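Local structure of peptidoglycan synthetase penicillin-binding protein 3 (Bifidobacterium adolescentis, 4YE5) at residues K308-N313 with H328-W333; Y322-D327 with S343-V348. The protein probably acts as a penicillin-binding transpeptidase that cross-links peptidoglycan strands during cell-wall synthesis. One frame throughout, in Å; residues are numbered along the deposited sequence.

Contact 1. Residues K308-N313 with H328-W333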
loop_
_atom_site.group_PDB
_atom_site.type_symbol
_atom_site.label_atom_id
_atom_site.label_comp_id
_atom_site.label_asym_id
_atom_site.label_seq_id
_atom_site.Cartn_x
_atom_site.Cartn_y
_atom_site.Cartn_z
ATOM N N LYS A 308 40.831 -1.517 -14.620
ATOM C CA LYS A 308 41.440 -0.252 -14.230
ATOM C C LYS A 308 41.177 0.834 -15.261
ATOM O O LYS A 308 41.363 0.626 -16.461
ATOM C CB LYS A 308 42.950 -0.423 -14.064
ATOM C CG LYS A 308 43.369 -1.452 -13.023
ATOM C CD LYS A 308 44.895 -1.587 -12.999
ATOM C CE LYS A 308 45.358 -2.537 -11.907
ATOM N NZ LYS A 308 44.796 -3.911 -12.073
ATOM N N PHE A 309 40.763 2.001 -14.784
ATOM C CA PHE A 309 40.521 3.137 -15.661
ATOM C C PHE A 309 41.294 4.371 -15.198
ATOM O O PHE A 309 41.590 4.537 -14.008
ATOM C CB PHE A 309 39.020 3.479 -15.713
ATOM C CG PHE A 309 38.146 2.368 -16.259
ATOM C CD1 PHE A 309 37.672 1.362 -15.423
ATOM C CD2 PHE A 309 37.776 2.349 -17.601
ATOM C CE1 PHE A 309 36.855 0.343 -15.920
ATOM C CE2 PHE A 309 36.951 1.340 -18.107
ATOM C CZ PHE A 309 36.489 0.336 -17.263
ATOM N N THR A 310 41.615 5.231 -16.160
ATOM C CA THR A 310 42.046 6.590 -15.869
ATOM C C THR A 310 40.876 7.507 -16.170
ATOM O O THR A 310 40.435 7.617 -17.312
ATOM C CB THR A 310 43.248 6.997 -16.738
ATOM O OG1 THR A 310 44.331 6.094 -16.488
ATOM C CG2 THR A 310 43.691 8.422 -16.405
ATOM N N VAL A 311 40.363 8.159 -15.140
ATOM C CA VAL A 311 39.113 8.890 -15.267
ATOM C C VAL A 311 39.369 10.374 -15.063
ATOM O O VAL A 311 39.585 10.814 -13.939
ATOM C CB VAL A 311 38.063 8.379 -14.233
ATOM C CG1 VAL A 311 36.690 8.958 -14.523
ATOM C CG2 VAL A 311 38.000 6.864 -14.254
ATOM N N PRO A 312 39.362 11.145 -16.159
ATOM C CA PRO A 312 39.584 12.595 -16.106
ATOM C C PRO A 312 38.321 13.251 -15.590
ATOM O O PRO A 312 37.318 12.549 -15.441
ATOM C CB PRO A 312 39.834 12.960 -17.573
ATOM C CG PRO A 312 39.041 11.962 -18.338
ATOM C CD PRO A 312 39.051 10.679 -17.521
ATOM N N ASN A 313 38.322 14.547 -15.299
ATOM C CA ASN A 313 37.088 15.095 -14.734
ATOM C C ASN A 313 36.059 15.497 -15.784
ATOM O O ASN A 313 34.932 15.832 -15.457
ATOM C CB ASN A 313 37.340 16.215 -13.718
ATOM C CG ASN A 313 37.370 17.584 -14.351
ATOM O OD1 ASN A 313 36.571 18.446 -14.010
ATOM N ND2 ASN A 313 38.290 17.789 -15.282
ATOM N N HIS A 328 37.910 16.817 -10.237
ATOM C CA HIS A 328 39.044 16.005 -9.813
ATOM C C HIS A 328 40.054 15.983 -10.952
ATOM O O HIS A 328 39.817 16.583 -11.993
ATOM C CB HIS A 328 38.608 14.591 -9.395
ATOM C CG HIS A 328 37.723 13.904 -10.386
ATOM N ND1 HIS A 328 38.201 13.350 -11.554
ATOM C CD2 HIS A 328 36.388 13.672 -10.380
ATOM C CE1 HIS A 328 37.199 12.812 -12.227
ATOM N NE2 HIS A 328 36.088 12.989 -11.534
ATOM N N GLY A 329 41.186 15.319 -10.754
ATOM C CA GLY A 329 42.175 15.196 -11.808
ATOM C C GLY A 329 41.960 13.895 -12.560
ATOM O O GLY A 329 40.850 13.366 -12.579
ATOM N N ASN A 330 43.014 13.380 -13.182
ATOM C CA ASN A 330 42.964 12.070 -13.823
ATOM C C ASN A 330 43.082 10.937 -12.799
ATOM O O ASN A 330 44.183 10.517 -12.451
ATOM C CB ASN A 330 44.066 11.953 -14.873
ATOM C CG ASN A 330 43.819 12.836 -16.076
ATOM O OD1 ASN A 330 42.847 13.592 -16.117
ATOM N ND2 ASN A 330 44.705 12.754 -17.062
ATOM N N GLU A 331 41.941 10.434 -12.334
ATOM C CA GLU A 331 41.918 9.485 -11.226
ATOM C C GLU A 331 42.135 8.043 -11.663
ATOM O O GLU A 331 41.694 7.638 -12.743
ATOM C CB GLU A 331 40.596 9.601 -10.464
ATOM C CG GLU A 331 40.368 10.947 -9.807
ATOM C CD GLU A 331 41.072 11.086 -8.467
ATOM O OE1 GLU A 331 40.644 11.952 -7.674
ATOM O OE2 GLU A 331 42.043 10.342 -8.202
ATOM N N HIS A 332 42.811 7.281 -10.802
ATOM C CA HIS A 332 43.114 5.873 -11.040
ATOM C C HIS A 332 42.095 5.006 -10.311
ATOM O O HIS A 332 42.367 4.493 -9.225
ATOM C CB HIS A 332 44.514 5.530 -10.531
ATOM C CG HIS A 332 45.624 6.074 -11.376
ATOM N ND1 HIS A 332 46.950 5.762 -11.157
ATOM C CD2 HIS A 332 45.609 6.910 -12.445
ATOM C CE1 HIS A 332 47.702 6.380 -12.048
ATOM N NE2 HIS A 332 46.913 7.085 -12.842
ATOM N N TRP A 333 40.922 4.848 -10.913
ATOM C CA TRP A 333 39.832 4.095 -10.306
ATOM C C TRP A 333 39.577 2.789 -11.041
ATOM O O TRP A 333 39.713 2.725 -12.265
ATOM C CB TRP A 333 38.555 4.930 -10.317
ATOM C CG TRP A 333 38.594 6.128 -9.391
ATOM C CD1 TRP A 333 39.329 6.259 -8.251
ATOM C CD2 TRP A 333 37.863 7.357 -9.538
ATOM N NE1 TRP A 333 39.103 7.491 -7.676
ATOM C CE2 TRP A 333 38.210 8.184 -8.449
ATOM C CE3 TRP A 333 36.949 7.834 -10.485
ATOM C CZ2 TRP A 333 37.681 9.470 -8.279
ATOM C CZ3 TRP A 333 36.417 9.116 -10.313
ATOM C CH2 TRP A 333 36.785 9.912 -9.214
#
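Val311 meets the indole of Trp333 at about a right angle, its CB 3.9 Å from Trp333 CE3 and its CG2 almost as close. Val311 CG1 lies anti to the backbone N (chi1 -170°), which leaves CG2 beside that nitrogen, next to the indole. Both side chains share a face of a two-stranded antiparallel sheet with Phe309 and Glu331, and Glu331 CB sits over the centre of one indole face. Val311 and Glu331 form a hydrogen-bonded pair: Val311 N reaches Glu331 O at 2.8 Å, in the carbonyl plane, whereas Glu331 N meets Val311 O at 2.9 Å from above it. The Phe309-Trp333 pair is uneven, with Phe309 N to Trp333 O short and the return bond weak. On the other face Thr310 CG2 rests on Asn330 CB, 3.9 Å away. Past the paired strands, the His328 imidazole has Asn313 CB over one face, 3.8 Å from the ring centroid, and Trp333 CH2 over the opposite one. His328 ND1 donates to Gly329 O in the ring plane (2.8 Å, 174°), and His328 NE2 is hydrogen-bonded to Asp324 OD2, so the ring's rotation is fixed at both nitrogens. Trp566 stacks on His332 and bonds to Phe309 O, while Phe309 and Val311 pack against helices 335-340 and 344-350.

Contact 2. Residues Y322-D327 with S343-V348; sequences YKDAVD and SNVGMV
Asp324 grips the start of helix 344-350 with both carboxylate oxygens, at what is probably the SxN motif of a penicillin-binding transpeptidase domain, with Asn344 as its asparagine. Asp324 OD1 accepts from Val345 N at 2.8 Å and 170°, while Asp324 OD2 takes the hydroxyl hydrogen of Ser343 OG at 2.7 Å. Each donor arrives on the syn side, slightly out of the carboxylate plane. The two bonds, one to each oxygen, present the edge of the carboxylate to the first turn and fix its rotation; the helix dipole there would probably favour its negative charge. Asn344 N lies just as near OD1 as Val345 N does, but its angle is too poor for a bond. Asp324 OD2 is also hydrogen-bonded to His328 NE2, which helps position the carboxylate.

Ser343 is the N-cap. Its OG is swung away from its own nitrogen (chi1 173°), where it accepts from Gly346 N while donating to Asp324, thereby joining the carboxylate to a second amide of the turn. Asn344 ND2 adds a weak, long bond to Lys323 O (3.3 Å). Asn344 OD1 is hydrogen-bonded to Lys290 NZ, probably the lysine of the SxxK motif; the asparagine thus spans from strand 320-323 to the presumed active site.

Val345 CG2 touches Tyr322 O at 3.4 Å. Asn396 holds the Tyr322 hydroxyl, and strand 314-317 packs on Val345 and Val348. One turn on, Val348 crosses Tyr322 at about a right angle, its CG2 over one ring face, off toward the rim and 4.1 Å from Tyr322 CG.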
loop_
_atom_site.group_PDB
_atom_site.type_symbol
_atom_site.label_atom_id
_atom_site.label_comp_id
_atom_site.label_asym_id
_atom_site.label_seq_id
_atom_site.Cartn_x
_atom_site.Cartn_y
_atom_site.Cartn_z
ATOM N N TYR A 322 30.610 15.502 -20.806
ATOM C CA TYR A 322 30.089 15.020 -19.527
ATOM C C TYR A 322 31.044 15.347 -18.389
ATOM O O TYR A 322 32.263 15.262 -18.547
ATOM C CB TYR A 322 29.812 13.512 -19.588
ATOM C CG TYR A 322 28.923 13.134 -20.742
ATOM C CD1 TYR A 322 27.535 13.115 -20.602
ATOM C CD2 TYR A 322 29.468 12.827 -21.988
ATOM C CE1 TYR A 322 26.718 12.777 -21.660
ATOM C CE2 TYR A 322 28.661 12.485 -23.057
ATOM C CZ TYR A 322 27.288 12.464 -22.894
ATOM O OH TYR A 322 26.490 12.132 -23.967
ATOM N N LYS A 323 30.479 15.728 -17.245
ATOM C CA LYS A 323 31.270 16.117 -16.083
ATOM C C LYS A 323 30.815 15.367 -14.838
ATOM O O LYS A 323 29.654 14.973 -14.725
ATOM C CB LYS A 323 31.146 17.623 -15.831
ATOM C CG LYS A 323 31.856 18.480 -16.863
ATOM C CD LYS A 323 31.863 19.953 -16.466
ATOM C CE LYS A 323 32.835 20.764 -17.326
ATOM N NZ LYS A 323 32.400 20.855 -18.751
ATOM N N ASP A 324 31.736 15.170 -13.902
ATOM C CA ASP A 324 31.354 14.668 -12.586
ATOM C C ASP A 324 30.923 15.855 -11.728
ATOM O O ASP A 324 31.195 16.998 -12.078
ATOM C CB ASP A 324 32.498 13.876 -11.939
ATOM C CG ASP A 324 32.700 12.502 -12.595
ATOM O OD1 ASP A 324 31.774 12.053 -13.308
ATOM O OD2 ASP A 324 33.771 11.876 -12.396
ATOM N N ALA A 325 30.259 15.577 -10.612
ATOM C CA ALA A 325 29.735 16.617 -9.733
ATOM C C ALA A 325 30.845 17.496 -9.178
ATOM O O ALA A 325 30.632 18.671 -8.869
ATOM C CB ALA A 325 28.952 15.982 -8.595
ATOM N N VAL A 326 32.030 16.909 -9.072
ATOM C CA VAL A 326 33.175 17.543 -8.444
ATOM C C VAL A 326 34.360 17.584 -9.410
ATOM O O VAL A 326 34.563 16.653 -10.190
ATOM C CB VAL A 326 33.579 16.746 -7.184
ATOM C CG1 VAL A 326 34.910 17.227 -6.625
ATOM C CG2 VAL A 326 32.482 16.840 -6.127
ATOM N N ASP A 327 35.129 18.667 -9.371
ATOM C CA ASP A 327 36.412 18.717 -10.070
ATOM C C ASP A 327 37.399 17.743 -9.440
ATOM O O ASP A 327 37.678 17.813 -8.244
ATOM C CB ASP A 327 36.999 20.124 -10.011
ATOM C CG ASP A 327 36.379 21.060 -11.025
ATOM O OD1 ASP A 327 36.090 20.614 -12.156
ATOM O OD2 ASP A 327 36.188 22.249 -10.692
ATOM N N SER A 343 31.085 8.407 -10.396
ATOM C CA SER A 343 31.649 9.097 -11.552
ATOM C C SER A 343 30.867 8.847 -12.838
ATOM O O SER A 343 30.981 7.777 -13.457
ATOM C CB SER A 343 33.107 8.713 -11.744
ATOM O OG SER A 343 33.624 9.250 -12.957
ATOM N N ASN A 344 30.088 9.850 -13.228
ATOM C CA ASN A 344 29.413 9.873 -14.523
ATOM C C ASN A 344 30.406 9.669 -15.640
ATOM O O ASN A 344 30.154 8.932 -16.593
ATOM C CB ASN A 344 28.720 11.221 -14.739
ATOM C CG ASN A 344 27.720 11.534 -13.657
ATOM O OD1 ASN A 344 27.202 10.634 -13.003
ATOM N ND2 ASN A 344 27.442 12.818 -13.457
ATOM N N VAL A 345 31.543 10.343 -15.521
ATOM C CA VAL A 345 32.554 10.307 -16.563
ATOM C C VAL A 345 33.078 8.874 -16.695
ATOM O O VAL A 345 33.148 8.335 -17.793
ATOM C CB VAL A 345 33.701 11.304 -16.291
ATOM C CG1 VAL A 345 34.856 11.073 -17.268
ATOM C CG2 VAL A 345 33.189 12.759 -16.385
ATOM N N GLY A 346 33.401 8.246 -15.569
ATOM C CA GLY A 346 33.808 6.849 -15.581
ATOM C C GLY A 346 32.791 5.922 -16.240
ATOM O O GLY A 346 33.166 5.003 -16.970
HETATM N N MSE A 347 31.509 6.167 -15.993
HETATM C CA MSE A 347 30.453 5.335 -16.565
HETATM C C MSE A 347 30.406 5.484 -18.082
HETATM O O MSE A 347 30.226 4.514 -18.813
HETATM C CB MSE A 347 29.083 5.685 -15.973
HETATM C CG MSE A 347 28.881 5.281 -14.514
HETATM SE SE MSE A 347 29.058 3.361 -14.239
HETATM C CE MSE A 347 27.374 2.708 -14.975
ATOM N N VAL A 348 30.550 6.713 -18.555
ATOM C CA VAL A 348 30.598 6.959 -19.998
ATOM C C VAL A 348 31.774 6.249 -20.652
ATOM O O VAL A 348 31.624 5.612 -21.696
ATOM C CB VAL A 348 30.653 8.463 -20.299
ATOM C CG1 VAL A 348 31.049 8.723 -21.768
ATOM C CG2 VAL A 348 29.311 9.102 -19.928
#

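From strand 308-311 the chain runs through the hairpin of strands 314-317 and 320-323 before returning as 328-333, and contact 1 closes that 14-residue loop. Contact 2 starts within it, at 322-327, and closes the next loop, which holds strand 331-334 and helix 335-340, on helix 344-350. The two closures therefore cross, their segments alternating along the chain. In space their centres are 10 Å apart and they pack directly: Pro312 O lies 3.4 Å from Val345 CG1, and Val311 CG1 meets Ser343 OG. The His328-Asp324 hydrogen bond also ties contact 1 to the acid of contact 2. Both small sheets are thus drawn onto the start of helix 344-350, in the transpeptidase region.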